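Immunomodulatory active chitinase (Trichuris suis, PDB 6G9C) probably hydrolyses chitin as a secreted family 18 glycoside hydrolase of a parasitic whipworm, and has immunomodulatory activity. Local coordinates at residues S127-F132 with C167-A172; L150-P155 with E161-L166; A299-R304 with V314-S319. All coordinates share one frame; numbering follows the deposited sequence.

Following the chain from the N terminus, the first of these contacts begins on helix 126-142, whose start is joined to helix 160-181 by interaction 1, a closure spanning 34 intervening residues. Inside that span lies interaction 2, a much shorter closure in which the end of strand 147-151 and the loop after it fold back onto the beginning of the same helix 160-181. The two contacts touch: Phe132 and Arg129 lean on Leu166, and Cys167 packs on Leu150, which brings in the barrel strand. Interaction 3 follows in series, with no overlap in the chain. It joins loop 299-304 to helix 311-319 on the opposite side of the chain's centre, about 36 Å, centre to centre, from interaction 2.

Interaction 1 (S127-F132 with C167-A172); sequences SNRAKF and CQEILA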
loop_
_atom_site.group_PDB
_atom_site.type_symbol
_atom_site.label_atom_id
_atom_site.label_comp_id
_atom_site.label_asym_id
_atom_site.label_seq_id
_atom_site.Cartn_x
_atom_site.Cartn_y
_atom_site.Cartn_z
ATOM N N SER A 127 12.908 29.346 12.248
ATOM C CA SER A 127 12.285 29.662 10.966
ATOM C C SER A 127 12.759 28.711 9.867
ATOM O O SER A 127 11.956 28.158 9.109
ATOM C CB SER A 127 12.600 31.118 10.606
ATOM O OG SER A 127 11.706 31.617 9.635
ATOM N N ASN A 128 14.068 28.507 9.769
ATOM C CA ASN A 128 14.585 27.622 8.734
ATOM C C ASN A 128 14.139 26.183 8.971
ATOM O O ASN A 128 13.739 25.487 8.030
ATOM C CB ASN A 128 16.106 27.716 8.689
ATOM C CG ASN A 128 16.601 29.036 8.136
ATOM O OD1 ASN A 128 15.816 29.904 7.777
ATOM N ND2 ASN A 128 17.917 29.188 8.059
ATOM N N ARG A 129 14.189 25.722 10.225
ATOM C CA ARG A 129 13.815 24.343 10.511
ATOM C C ARG A 129 12.331 24.104 10.249
ATOM O O ARG A 129 11.945 23.029 9.773
ATOM C CB ARG A 129 14.180 23.983 11.954
ATOM C CG ARG A 129 15.670 24.136 12.273
ATOM C CD ARG A 129 16.005 23.633 13.670
ATOM N NE ARG A 129 15.292 24.377 14.719
ATOM C CZ ARG A 129 15.805 25.368 15.452
ATOM N NH1 ARG A 129 17.061 25.786 15.280
ATOM N NH2 ARG A 129 15.055 25.946 16.379
ATOM N N ALA A 130 11.487 25.097 10.546
ATOM C CA ALA A 130 10.050 24.945 10.329
ATOM C C ALA A 130 9.719 24.840 8.843
ATOM O O ALA A 130 8.833 24.070 8.453
ATOM C CB ALA A 130 9.294 26.118 10.962
ATOM N N LYS A 131 10.402 25.624 8.005
ATOM C CA LYS A 131 10.196 25.518 6.566
ATOM C C LYS A 131 10.566 24.126 6.074
ATOM O O LYS A 131 9.809 23.493 5.329
ATOM C CB LYS A 131 11.012 26.582 5.833
ATOM C CG LYS A 131 10.694 26.632 4.352
ATOM C CD LYS A 131 11.530 27.659 3.618
ATOM C CE LYS A 131 11.256 27.591 2.124
ATOM N NZ LYS A 131 11.880 28.718 1.379
ATOM N N PHE A 132 11.732 23.631 6.492
ATOM C CA PHE A 132 12.141 22.274 6.139
ATOM C C PHE A 132 11.139 21.236 6.637
ATOM O O PHE A 132 10.742 20.330 5.893
ATOM C CB PHE A 132 13.530 21.993 6.709
ATOM C CG PHE A 132 13.884 20.537 6.742
ATOM C CD1 PHE A 132 14.163 19.864 5.572
ATOM C CD2 PHE A 132 13.928 19.840 7.940
ATOM C CE1 PHE A 132 14.486 18.527 5.584
ATOM C CE2 PHE A 132 14.253 18.501 7.961
ATOM C CZ PHE A 132 14.536 17.840 6.777
ATOM N N CYS A 167 15.761 17.845 15.859
ATOM C CA CYS A 167 15.160 16.541 16.149
ATOM C C CYS A 167 13.938 16.664 17.060
ATOM O O CYS A 167 12.929 15.985 16.837
ATOM C CB CYS A 167 16.195 15.602 16.763
ATOM S SG CYS A 167 17.475 15.097 15.604
ATOM N N GLN A 168 13.993 17.531 18.076
ATOM C CA GLN A 168 12.828 17.713 18.933
ATOM C C GLN A 168 11.649 18.266 18.140
ATOM O O GLN A 168 10.501 17.854 18.350
ATOM C CB GLN A 168 13.176 18.649 20.101
ATOM C CG GLN A 168 14.189 18.057 21.073
ATOM C CD GLN A 168 14.710 19.092 22.049
ATOM O OE1 GLN A 168 14.738 20.284 21.739
ATOM N NE2 GLN A 168 15.105 18.647 23.239
ATOM N N GLU A 169 11.915 19.206 17.222
ATOM C CA GLU A 169 10.836 19.816 16.445
ATOM C C GLU A 169 10.265 18.853 15.397
ATOM O O GLU A 169 9.055 18.882 15.128
ATOM C CB GLU A 169 11.336 21.107 15.797
ATOM C CG GLU A 169 11.552 22.238 16.838
ATOM C CD GLU A 169 12.466 23.363 16.361
ATOM O OE1 GLU A 169 12.694 23.499 15.141
ATOM O OE2 GLU A 169 12.963 24.117 17.225
ATOM N N ILE A 170 11.110 18.012 14.785
ATOM C CA ILE A 170 10.603 16.988 13.859
ATOM C C ILE A 170 9.605 16.084 14.570
ATOM O O ILE A 170 8.479 15.873 14.097
ATOM C CB ILE A 170 11.752 16.160 13.250
ATOM C CG1 ILE A 170 12.505 16.949 12.169
ATOM C CG2 ILE A 170 11.215 14.803 12.645
ATOM C CD1 ILE A 170 13.907 16.380 11.853
ATOM N N LEU A 171 9.998 15.545 15.727
ATOM C CA LEU A 171 9.106 14.644 16.448
ATOM C C LEU A 171 7.813 15.348 16.827
ATOM O O LEU A 171 6.725 14.783 16.664
ATOM C CB LEU A 171 9.799 14.071 17.688
ATOM C CG LEU A 171 8.912 13.183 18.572
ATOM C CD1 LEU A 171 8.454 11.931 17.825
ATOM C CD2 LEU A 171 9.608 12.806 19.864
ATOM N N ALA A 172 7.909 16.595 17.310
ATOM C CA ALA A 172 6.712 17.344 17.678
ATOM C C ALA A 172 5.764 17.480 16.493
ATOM O O ALA A 172 4.543 17.324 16.641
ATOM C CB ALA A 172 7.096 18.727 18.219
#
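Two neighbouring outer helices, 126-142 and 160-181, are tied at their facing sides by a bidentate salt bridge between Arg129 and Glu169. The arginine grips side-on, NE and NH2 each taking one carboxylate oxygen. Arg129 NE lies 2.8 Å from Glu169 OE1, and the bond is almost straight at 174°, with the oxygen in the guanidinium plane. Arg129 NH2 reaches Glu169 OE2 at 2.9 Å with a more bent geometry, using the syn lone pair of that oxygen. The two flat groups are not coplanar: their planes stand 45° apart, and OE2 is tilted from the guanidinium plane while OE1 lies in it. A bend at chi3 (-61°) turns the arginine end across the extended glutamate chain, the side chains crossing at about a right angle. In the TIM barrel of family 18 these helices belong to the layer outside the strands. The remaining nitrogen, Arg129 NH1, donates to Ala123 O, so three bonds fix the rotation of the guanidinium, whose stem also packs on Leu166. Further along, contact is apolar and looser: Ile170 CD1 approaches the edge of the Phe132 ring, 4.4 Å from Phe132 CE2, while Ile133 packs against both Ile170 and Glu169.

Interaction 2 (L150-P155 with E161-L166); sequences LDWEYP and ENYLLL. With EDO (1,2-ethanediol), chain E.
The backbones draw together along the contact, from 10.2 Å between the CA atoms of Leu150 and Leu166 to 6.8 Å between those of Pro155 and Tyr163. The Tyr163 side chain lies between them and touches Leu150, Trp152 and Pro155. Its CG is anti to the backbone N (chi1 -178°), which sends the ring from helix 160-181 toward the end of strand 147-151. There it makes an offset edge-to-face pair with Trp152: the tyrosine edge is turned to the indole face, the six-membered rings stand 5.5 Å apart between centroids, and their planes are inclined by 64°. The nearest atoms are Tyr163 CD1 and Trp152 CE3, 3.4 Å apart. Pro155 sits over one face of the tyrosine in a CH-pi contact, its CG 4.0 Å from the Tyr163 ring centroid and 19° off the normal. Leu150 CD2 comes within 3.8 Å of Tyr163 CE1 from the opposite direction, and meets Leu166 CD2 tip to tip.

The phenol oxygen is satisfied within this apolar setting. One water lies 2.8 Å from Tyr163 OH, in the plane of the ring; it accepts from Trp152 N and is hydrogen-bonded to Leu150 O as well. The helix is therefore linked to two backbone groups beside the strand end. Tyr203 adds another edge-to-face partner for Tyr163, and Phe119 stacks on Trp152.

Glu153 holds a bound 1,2-ethanediol through OE2, probably a crystallisation additive, which Tyr220 also binds. Asp149, Asp151 and Glu153 follow the DxxDxDxE signature of family 18, whose glutamate is the proton donor in characterised relatives. With a cis peptide between Glu153 and Tyr154, this strand end and its packed helix are characteristic of the family's TIM barrel and its probable active site.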
loop_
_atom_site.group_PDB
_atom_site.type_symbol
_atom_site.label_atom_id
_atom_site.label_comp_id
_atom_site.label_asym_id
_atom_site.label_seq_id
_atom_site.Cartn_x
_atom_site.Cartn_y
_atom_site.Cartn_z
ATOM N N LEU A 150 17.208 10.673 9.421
ATOM C CA LEU A 150 18.069 11.840 9.281
ATOM C C LEU A 150 19.526 11.389 9.243
ATOM O O LEU A 150 20.025 10.836 10.225
ATOM C CB LEU A 150 17.825 12.806 10.445
ATOM C CG LEU A 150 18.674 14.075 10.505
ATOM C CD1 LEU A 150 18.532 14.886 9.222
ATOM C CD2 LEU A 150 18.243 14.898 11.719
ATOM N N ASP A 151 20.202 11.621 8.109
ATOM C CA ASP A 151 21.584 11.171 7.933
ATOM C C ASP A 151 22.516 12.350 7.703
ATOM O O ASP A 151 23.260 12.384 6.721
ATOM C CB ASP A 151 21.705 10.187 6.761
ATOM C CG ASP A 151 20.851 8.940 6.941
ATOM O OD1 ASP A 151 20.295 8.740 8.045
ATOM O OD2 ASP A 151 20.749 8.139 5.975
ATOM N N TRP A 152 22.470 13.337 8.592
ATOM C CA TRP A 152 23.403 14.455 8.550
ATOM C C TRP A 152 24.782 13.961 8.981
ATOM O O TRP A 152 24.945 13.486 10.111
ATOM C CB TRP A 152 22.868 15.547 9.478
ATOM C CG TRP A 152 23.652 16.804 9.670
ATOM C CD1 TRP A 152 24.943 17.063 9.303
ATOM C CD2 TRP A 152 23.175 17.977 10.334
ATOM N NE1 TRP A 152 25.295 18.349 9.692
ATOM C CE2 TRP A 152 24.222 18.928 10.323
ATOM C CE3 TRP A 152 21.956 18.318 10.926
ATOM C CZ2 TRP A 152 24.088 20.201 10.891
ATOM C CZ3 TRP A 152 21.816 19.591 11.491
ATOM C CH2 TRP A 152 22.881 20.513 11.466
ATOM N N GLU A 153 25.778 14.069 8.097
ATOM C CA GLU A 153 27.109 13.498 8.350
ATOM C C GLU A 153 28.185 14.584 8.304
ATOM O O GLU A 153 28.772 14.827 7.247
ATOM C CB GLU A 153 27.398 12.371 7.316
ATOM C CG GLU A 153 26.348 11.258 7.362
ATOM C CD GLU A 153 26.647 10.100 6.407
ATOM O OE1 GLU A 153 27.794 9.980 5.913
ATOM O OE2 GLU A 153 25.711 9.316 6.171
ATOM N N TYR A 154 28.482 15.234 9.442
ATOM C CA TYR A 154 27.906 14.988 10.767
ATOM C C TYR A 154 27.764 16.333 11.455
ATOM O O TYR A 154 28.544 17.226 11.149
ATOM C CB TYR A 154 28.815 14.092 11.614
ATOM C CG TYR A 154 29.028 12.725 11.030
ATOM C CD1 TYR A 154 28.051 11.749 11.148
ATOM C CD2 TYR A 154 30.205 12.409 10.368
ATOM C CE1 TYR A 154 28.239 10.480 10.607
ATOM C CE2 TYR A 154 30.399 11.137 9.821
ATOM C CZ TYR A 154 29.420 10.186 9.950
ATOM O OH TYR A 154 29.613 8.919 9.406
ATOM N N PRO A 155 26.807 16.472 12.380
ATOM C CA PRO A 155 26.759 17.686 13.206
ATOM C C PRO A 155 28.074 17.892 13.939
ATOM O O PRO A 155 28.655 16.952 14.482
ATOM C CB PRO A 155 25.609 17.416 14.188
ATOM C CG PRO A 155 25.425 15.935 14.193
ATOM C CD PRO A 155 25.791 15.482 12.787
ATOM N N GLU A 161 23.533 22.131 19.433
ATOM C CA GLU A 161 22.257 22.572 19.920
ATOM C C GLU A 161 21.240 22.643 18.803
ATOM O O GLU A 161 20.145 22.287 18.980
ATOM C CB GLU A 161 22.396 23.885 20.701
ATOM C CG GLU A 161 22.883 23.662 22.131
ATOM C CD GLU A 161 23.493 24.912 22.827
ATOM O OE1 GLU A 161 23.291 26.058 22.370
ATOM O OE2 GLU A 161 24.161 24.753 23.850
ATOM N N ASN A 162 21.607 23.111 17.657
ATOM C CA ASN A 162 20.657 23.159 16.545
ATOM C C ASN A 162 20.188 21.767 16.151
ATOM O O ASN A 162 19.010 21.562 15.824
ATOM C CB ASN A 162 21.305 23.867 15.363
ATOM C CG ASN A 162 21.664 25.305 15.686
ATOM O OD1 ASN A 162 21.016 25.940 16.523
ATOM N ND2 ASN A 162 22.688 25.832 15.023
ATOM N N TYR A 163 21.100 20.796 16.177
ATOM C CA TYR A 163 20.735 19.434 15.785
ATOM C C TYR A 163 19.673 18.864 16.721
ATOM O O TYR A 163 18.709 18.225 16.274
ATOM C CB TYR A 163 21.979 18.554 15.780
ATOM C CG TYR A 163 21.723 17.133 15.333
ATOM C CD1 TYR A 163 21.737 16.795 13.988
ATOM C CD2 TYR A 163 21.477 16.129 16.262
ATOM C CE1 TYR A 163 21.515 15.481 13.572
ATOM C CE2 TYR A 163 21.254 14.819 15.856
ATOM C CZ TYR A 163 21.269 14.505 14.517
ATOM O OH TYR A 163 21.042 13.198 14.138
ATOM N N LEU A 164 19.834 19.092 18.025
ATOM C CA LEU A 164 18.854 18.620 18.995
ATOM C C LEU A 164 17.515 19.321 18.811
ATOM O O LEU A 164 16.455 18.684 18.874
ATOM C CB LEU A 164 19.382 18.839 20.412
ATOM C CG LEU A 164 18.375 18.560 21.533
ATOM C CD1 LEU A 164 17.993 17.091 21.510
ATOM C CD2 LEU A 164 18.891 18.984 22.902
ATOM N N LEU A 165 17.543 20.639 18.591
ATOM C CA LEU A 165 16.311 21.378 18.327
ATOM C C LEU A 165 15.611 20.841 17.083
ATOM O O LEU A 165 14.398 20.596 17.091
ATOM C CB LEU A 165 16.616 22.864 18.172
ATOM C CG LEU A 165 16.873 23.634 19.472
ATOM C CD1 LEU A 165 17.553 24.971 19.187
ATOM C CD2 LEU A 165 15.592 23.827 20.292
ATOM N N LEU A 166 16.367 20.651 15.999
ATOM C CA LEU A 166 15.795 20.055 14.796
ATOM C C LEU A 166 15.095 18.730 15.110
ATOM O O LEU A 166 13.945 18.508 14.704
ATOM C CB LEU A 166 16.889 19.861 13.744
ATOM C CG LEU A 166 16.504 19.100 12.472
ATOM C CD1 LEU A 166 15.454 19.860 11.689
ATOM C CD2 LEU A 166 17.735 18.867 11.619
HETATM C C1 EDO E . 24.102 6.731 4.976
HETATM O O1 EDO E . 25.464 7.163 4.712
HETATM C C2 EDO E . 24.005 5.792 6.184
HETATM O O2 EDO E . 24.937 4.693 6.022
HETATM O O HOH W 1 21.678 12.623 11.433
#

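Interaction 3 (A299-R304 with V314-S319); sequences ATEYLR and VCQKLS
Glu301 and Tyr302, from a helical turn in the loop, meet Gln316 on helix 311-319, while Thr300 and Lys317 touch beside it; only 134 Å² is buried in all, both sides summed. The more closely packed side owes its enclosure largely to neighbours. Tyr302 is held edge-to-face by Phe379 and Tyr312, and Gln316 NE2 comes to the edge of its ring, in the ring plane, 3.9 Å from Tyr302 CE1, with the amide inclined to the ring by 31°. The CG of Glu301 lies over one ring face, 3.9 Å above the plane and offset toward the rim, so glutamate and glutamine border the same ring from different sides. Thr300 CG2 and Lys317 CE, 4.4 Å apart, make a marginal apolar contact on this inner side, where both residues pack on Ile309 and Lys317 also rests on Leu335. Their polar ends look elsewhere: Thr300 OG1 bonds to Glu313, Lys317 NZ to Gln337.

The solvent side is looser. Glu301 is exposed, and Gln316 NE2 donates to Glu301 OE1 in a weak bond, 3.2 Å long and with an N-H...acceptor angle of 129°. Both chains are extended beyond CG and cross at about a right angle, although their flat ends are nearly parallel. Glu301 has CG anti to the backbone N (chi1 -179°), which carries the carboxylate out to the amide.

Glu313 holds the turn, accepting from Thr300 OG1 and from the backbone N of Tyr302 and of Leu303. The loop follows strand 268-281, and helix 311-319 comes after strand 308-310, a position consistent with the alpha+beta insertion domain of family 18 chitinases, where the Cys315-Cys380 disulfide joins the helix to a later part of the chain.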
loop_
_atom_site.group_PDB
_atom_site.type_symbol
_atom_site.label_atom_id
_atom_site.label_comp_id
_atom_site.label_asym_id
_atom_site.label_seq_id
_atom_site.Cartn_x
_atom_site.Cartn_y
_atom_site.Cartn_z
ATOM N N ALA A 299 39.112 0.689 -9.573
ATOM C CA ALA A 299 37.655 0.608 -9.623
ATOM C C ALA A 299 37.215 -0.764 -10.122
ATOM O O ALA A 299 37.854 -1.358 -10.997
ATOM C CB ALA A 299 37.091 1.707 -10.530
ATOM N N THR A 300 36.125 -1.278 -9.559
ATOM C CA THR A 300 35.655 -2.617 -9.900
ATOM C C THR A 300 34.584 -2.559 -10.992
ATOM O O THR A 300 34.072 -1.493 -11.344
ATOM C CB THR A 300 35.134 -3.347 -8.653
ATOM O OG1 THR A 300 34.156 -2.545 -7.986
ATOM C CG2 THR A 300 36.276 -3.609 -7.680
ATOM N N GLU A 301 34.235 -3.744 -11.512
ATOM C CA GLU A 301 33.410 -3.838 -12.717
ATOM C C GLU A 301 32.041 -3.185 -12.543
ATOM O O GLU A 301 31.557 -2.496 -13.450
ATOM C CB GLU A 301 33.247 -5.308 -13.123
ATOM C CG GLU A 301 32.422 -5.513 -14.402
ATOM C CD GLU A 301 32.318 -6.981 -14.834
ATOM O OE1 GLU A 301 33.075 -7.827 -14.301
ATOM O OE2 GLU A 301 31.485 -7.282 -15.722
ATOM N N TYR A 302 31.391 -3.394 -11.397
ATOM C CA TYR A 302 30.026 -2.914 -11.204
ATOM C C TYR A 302 29.948 -1.617 -10.403
ATOM O O TYR A 302 29.213 -0.709 -10.791
ATOM C CB TYR A 302 29.176 -4.003 -10.532
ATOM C CG TYR A 302 29.056 -5.272 -11.368
ATOM C CD1 TYR A 302 29.996 -6.292 -11.257
ATOM C CD2 TYR A 302 28.004 -5.447 -12.267
ATOM C CE1 TYR A 302 29.893 -7.449 -12.019
ATOM C CE2 TYR A 302 27.893 -6.614 -13.043
ATOM C CZ TYR A 302 28.839 -7.606 -12.908
ATOM O OH TYR A 302 28.746 -8.766 -13.668
ATOM N N LEU A 303 30.699 -1.487 -9.306
ATOM C CA LEU A 303 30.603 -0.264 -8.512
ATOM C C LEU A 303 31.327 0.904 -9.171
ATOM O O LEU A 303 30.912 2.052 -8.992
ATOM C CB LEU A 303 31.149 -0.482 -7.098
ATOM C CG LEU A 303 30.463 -1.508 -6.191
ATOM C CD1 LEU A 303 30.586 -1.119 -4.735
ATOM C CD2 LEU A 303 29.011 -1.719 -6.562
ATOM N N ARG A 304 32.399 0.636 -9.920
ATOM C CA ARG A 304 33.120 1.662 -10.680
ATOM C C ARG A 304 33.506 2.847 -9.798
ATOM O O ARG A 304 33.312 4.011 -10.153
ATOM C CB ARG A 304 32.302 2.138 -11.880
ATOM C CG ARG A 304 31.929 1.054 -12.874
ATOM C CD ARG A 304 30.626 1.438 -13.548
ATOM N NE ARG A 304 30.323 0.639 -14.729
ATOM C CZ ARG A 304 29.221 0.786 -15.460
ATOM N NH1 ARG A 304 28.319 1.703 -15.126
ATOM N NH2 ARG A 304 29.022 0.020 -16.527
ATOM N N VAL A 314 33.606 -9.320 -4.618
ATOM C CA VAL A 314 34.578 -10.169 -3.927
ATOM C C VAL A 314 34.381 -11.624 -4.333
ATOM O O VAL A 314 35.348 -12.351 -4.594
ATOM C CB VAL A 314 34.468 -9.997 -2.399
ATOM C CG1 VAL A 314 35.268 -11.109 -1.682
ATOM C CG2 VAL A 314 34.927 -8.582 -1.974
ATOM N N CYS A 315 33.126 -12.075 -4.398
ATOM C CA CYS A 315 32.872 -13.446 -4.826
ATOM C C CYS A 315 33.450 -13.705 -6.211
ATOM O O CYS A 315 34.056 -14.760 -6.453
ATOM C CB CYS A 315 31.370 -13.717 -4.810
ATOM S SG CYS A 315 30.740 -14.117 -3.175
ATOM N N GLN A 316 33.259 -12.757 -7.133
ATOM C CA GLN A 316 33.822 -12.881 -8.476
ATOM C C GLN A 316 35.340 -13.013 -8.423
ATOM O O GLN A 316 35.927 -13.807 -9.165
ATOM C CB GLN A 316 33.400 -11.675 -9.322
ATOM C CG GLN A 316 33.672 -11.773 -10.820
ATOM C CD GLN A 316 32.822 -10.794 -11.634
ATOM O OE1 GLN A 316 31.894 -11.193 -12.340
ATOM N NE2 GLN A 316 33.141 -9.507 -11.533
ATOM N N LYS A 317 35.997 -12.259 -7.538
ATOM C CA LYS A 317 37.455 -12.359 -7.449
ATOM C C LYS A 317 37.907 -13.645 -6.765
ATOM O O LYS A 317 38.937 -14.218 -7.144
ATOM C CB LYS A 317 38.019 -11.133 -6.723
ATOM C CG LYS A 317 37.893 -9.843 -7.523
ATOM C CD LYS A 317 38.553 -8.683 -6.795
ATOM C CE LYS A 317 38.548 -7.425 -7.649
ATOM N NZ LYS A 317 39.143 -7.687 -8.996
ATOM N N LEU A 318 37.147 -14.131 -5.785
ATOM C CA LEU A 318 37.444 -15.438 -5.205
ATOM C C LEU A 318 37.384 -16.540 -6.261
ATOM O O LEU A 318 38.228 -17.447 -6.281
ATOM C CB LEU A 318 36.462 -15.731 -4.067
ATOM C CG LEU A 318 36.781 -14.972 -2.781
ATOM C CD1 LEU A 318 35.665 -15.142 -1.761
ATOM C CD2 LEU A 318 38.109 -15.463 -2.242
ATOM N N SER A 319 36.393 -16.475 -7.154
ATOM C CA SER A 319 36.330 -17.432 -8.252
ATOM C C SER A 319 37.540 -17.326 -9.166
ATOM O O SER A 319 37.955 -18.329 -9.759
ATOM C CB SER A 319 35.046 -17.225 -9.052
ATOM O OG SER A 319 33.920 -17.377 -8.215
#